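Local coordinates for beta-galactosidase (Streptococcus pneumoniae, PDB 4CU9), which probably binds carbohydrate through this non-catalytic module, a calcium-containing beta-sandwich-like domain of a large pneumococcal enzyme that hydrolyses beta-galactosides, at residues A[135-139]-A[150-156]. Sequence-based numbering, arbitrary orientation.
Sequences VPYRA and NVTFKAV
Arg138 and Thr152 form an antiparallel hydrogen-bonded pair, with Arg138 N to Thr152 O and Thr152 N to Arg138 O both 2.9 Å long. Ala139 and Val151 follow as the non-hydrogen-bonded pair, where Val151 CA also approaches Arg138 O at 3.2 Å. Toward Pro136 the strands part, and a water there accepts from Lys154 N at 3.0 Å and lies doubtfully close to Pro136 O. These are the two arms of a beta hairpin in a galactose-binding-like domain; Val151 and Phe153 bond through their backbones to Ala82 and Ala80 of strand 73-86, which flanks 150-156. On the face of the sheet carrying Ala139 and Val151, Val151 turns CG1 anti to its backbone N (chi1 165°), bringing that methyl 3.7 Å from Tyr137 CB and obliquely against the tyrosine ring. The same methyl lies in plane at the edge of the Phe153 ring. Tyr137 OH hydrogen-bonds to Leu98 O, and its ring meets Trp163 edge-to-face, which together should fix its rotation. Val135 CG1 slants across the Phe153 side chain, 3.8 Å from Phe153 CD2, and both side chains also pack on Leu100 of strand 97-103. On the exposed face, Thr152 OG1 sits 3.8 Å from Arg138 CB, while the bent arginine chain carries its guanidinium away from 150-156.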
loop_
_atom_site.group_PDB
_atom_site.type_symbol
_atom_site.label_atom_id
_atom_site.label_comp_id
_atom_site.label_asym_id
_atom_site.label_seq_id
_atom_site.Cartn_x
_atom_site.Cartn_y
_atom_site.Cartn_z
ATOM N N VAL A 135 -4.579 7.251 -11.043
ATOM C CA VAL A 135 -6.036 7.110 -11.138
ATOM C C VAL A 135 -6.658 8.260 -10.328
ATOM O O VAL A 135 -6.430 8.358 -9.123
ATOM C CB VAL A 135 -6.486 5.712 -10.662
ATOM C CG1 VAL A 135 -8.002 5.595 -10.571
ATOM C CG2 VAL A 135 -5.929 4.616 -11.572
ATOM N N PRO A 136 -7.417 9.173 -10.992
ATOM C CA PRO A 136 -8.039 10.226 -10.187
ATOM C C PRO A 136 -9.094 9.635 -9.255
ATOM O O PRO A 136 -9.761 8.667 -9.603
ATOM C CB PRO A 136 -8.680 11.171 -11.249
ATOM C CG PRO A 136 -8.100 10.777 -12.550
ATOM C CD PRO A 136 -7.747 9.321 -12.430
ATOM N N TYR A 137 -9.247 10.191 -8.062
ATOM C CA TYR A 137 -10.135 9.590 -7.072
ATOM C C TYR A 137 -10.814 10.688 -6.232
ATOM O O TYR A 137 -10.376 11.867 -6.245
ATOM C CB TYR A 137 -9.321 8.578 -6.191
ATOM C CG TYR A 137 -8.323 9.227 -5.276
ATOM C CD1 TYR A 137 -8.691 9.664 -4.028
ATOM C CD2 TYR A 137 -7.019 9.459 -5.683
ATOM C CE1 TYR A 137 -7.791 10.285 -3.186
ATOM C CE2 TYR A 137 -6.110 10.092 -4.864
ATOM C CZ TYR A 137 -6.503 10.504 -3.617
ATOM O OH TYR A 137 -5.600 11.126 -2.800
ATOM N N ARG A 138 -11.874 10.307 -5.531
ATOM C CA ARG A 138 -12.482 11.149 -4.504
ATOM C C ARG A 138 -12.483 10.414 -3.169
ATOM O O ARG A 138 -12.846 9.254 -3.133
ATOM C CB ARG A 138 -13.910 11.490 -4.904
ATOM C CG ARG A 138 -14.029 12.250 -6.218
ATOM C CD ARG A 138 -13.411 13.652 -6.132
ATOM N NE ARG A 138 -13.603 14.378 -7.388
ATOM C CZ ARG A 138 -12.938 15.470 -7.764
ATOM N NH1 ARG A 138 -12.013 16.015 -6.979
ATOM N NH2 ARG A 138 -13.220 16.033 -8.940
ATOM N N ALA A 139 -12.062 11.076 -2.090
ATOM C CA ALA A 139 -12.128 10.497 -0.736
ATOM C C ALA A 139 -13.290 11.176 0.045
ATOM O O ALA A 139 -13.602 12.362 -0.192
ATOM C CB ALA A 139 -10.818 10.666 -0.008
ATOM N N ASN A 150 -13.031 6.279 2.818
ATOM C CA ASN A 150 -13.600 5.604 1.680
ATOM C C ASN A 150 -13.301 6.441 0.442
ATOM O O ASN A 150 -13.394 7.666 0.482
ATOM C CB ASN A 150 -15.107 5.348 1.838
ATOM C CG ASN A 150 -15.440 4.471 3.036
ATOM O OD1 ASN A 150 -15.373 3.241 2.966
ATOM N ND2 ASN A 150 -15.808 5.104 4.151
ATOM N N VAL A 151 -12.929 5.756 -0.631
ATOM C CA VAL A 151 -12.487 6.367 -1.874
ATOM C C VAL A 151 -13.234 5.772 -3.050
ATOM O O VAL A 151 -13.470 4.579 -3.086
ATOM C CB VAL A 151 -10.969 6.103 -2.070
ATOM C CG1 VAL A 151 -10.503 6.377 -3.498
ATOM C CG2 VAL A 151 -10.108 6.837 -1.055
ATOM N N THR A 152 -13.618 6.622 -4.016
ATOM C CA THR A 152 -14.177 6.166 -5.271
ATOM C C THR A 152 -13.349 6.652 -6.442
ATOM O O THR A 152 -12.656 7.679 -6.398
ATOM C CB THR A 152 -15.624 6.676 -5.475
ATOM O OG1 THR A 152 -15.640 8.091 -5.283
ATOM C CG2 THR A 152 -16.532 6.084 -4.491
ATOM N N PHE A 153 -13.423 5.895 -7.515
ATOM C CA PHE A 153 -12.814 6.260 -8.755
ATOM C C PHE A 153 -13.553 5.616 -9.920
ATOM O O PHE A 153 -14.354 4.718 -9.726
ATOM C CB PHE A 153 -11.308 5.944 -8.759
ATOM C CG PHE A 153 -10.940 4.591 -8.164
ATOM C CD1 PHE A 153 -10.857 4.420 -6.797
ATOM C CD2 PHE A 153 -10.719 3.502 -8.988
ATOM C CE1 PHE A 153 -10.524 3.183 -6.258
ATOM C CE2 PHE A 153 -10.372 2.263 -8.473
ATOM C CZ PHE A 153 -10.294 2.099 -7.102
ATOM N N LYS A 154 -13.286 6.082 -11.132
ATOM C CA LYS A 154 -13.824 5.425 -12.313
ATOM C C LYS A 154 -13.213 4.009 -12.411
ATOM O O LYS A 154 -12.020 3.802 -12.166
ATOM C CB LYS A 154 -13.562 6.265 -13.562
ATOM C CG LYS A 154 -13.997 5.597 -14.853
ATOM C CD LYS A 154 -14.007 6.580 -16.019
ATOM C CE LYS A 154 -14.458 5.863 -17.282
ATOM N NZ LYS A 154 -15.008 6.791 -18.301
ATOM N N ALA A 155 -14.061 3.036 -12.740
ATOM C CA ALA A 155 -13.664 1.649 -12.764
ATOM C C ALA A 155 -12.476 1.392 -13.694
ATOM O O ALA A 155 -12.426 1.898 -14.811
ATOM C CB ALA A 155 -14.846 0.775 -13.151
ATOM N N VAL A 156 -11.503 0.640 -13.196
ATOM C CA VAL A 156 -10.348 0.231 -13.961
ATOM C C VAL A 156 -10.133 -1.262 -13.747
ATOM O O VAL A 156 -10.554 -1.846 -12.733
ATOM C CB VAL A 156 -9.054 0.994 -13.546
ATOM C CG1 VAL A 156 -9.171 2.502 -13.833
ATOM C CG2 VAL A 156 -8.742 0.801 -12.079
HETATM O O HOH W 1 -10.984 7.946 -11.694
#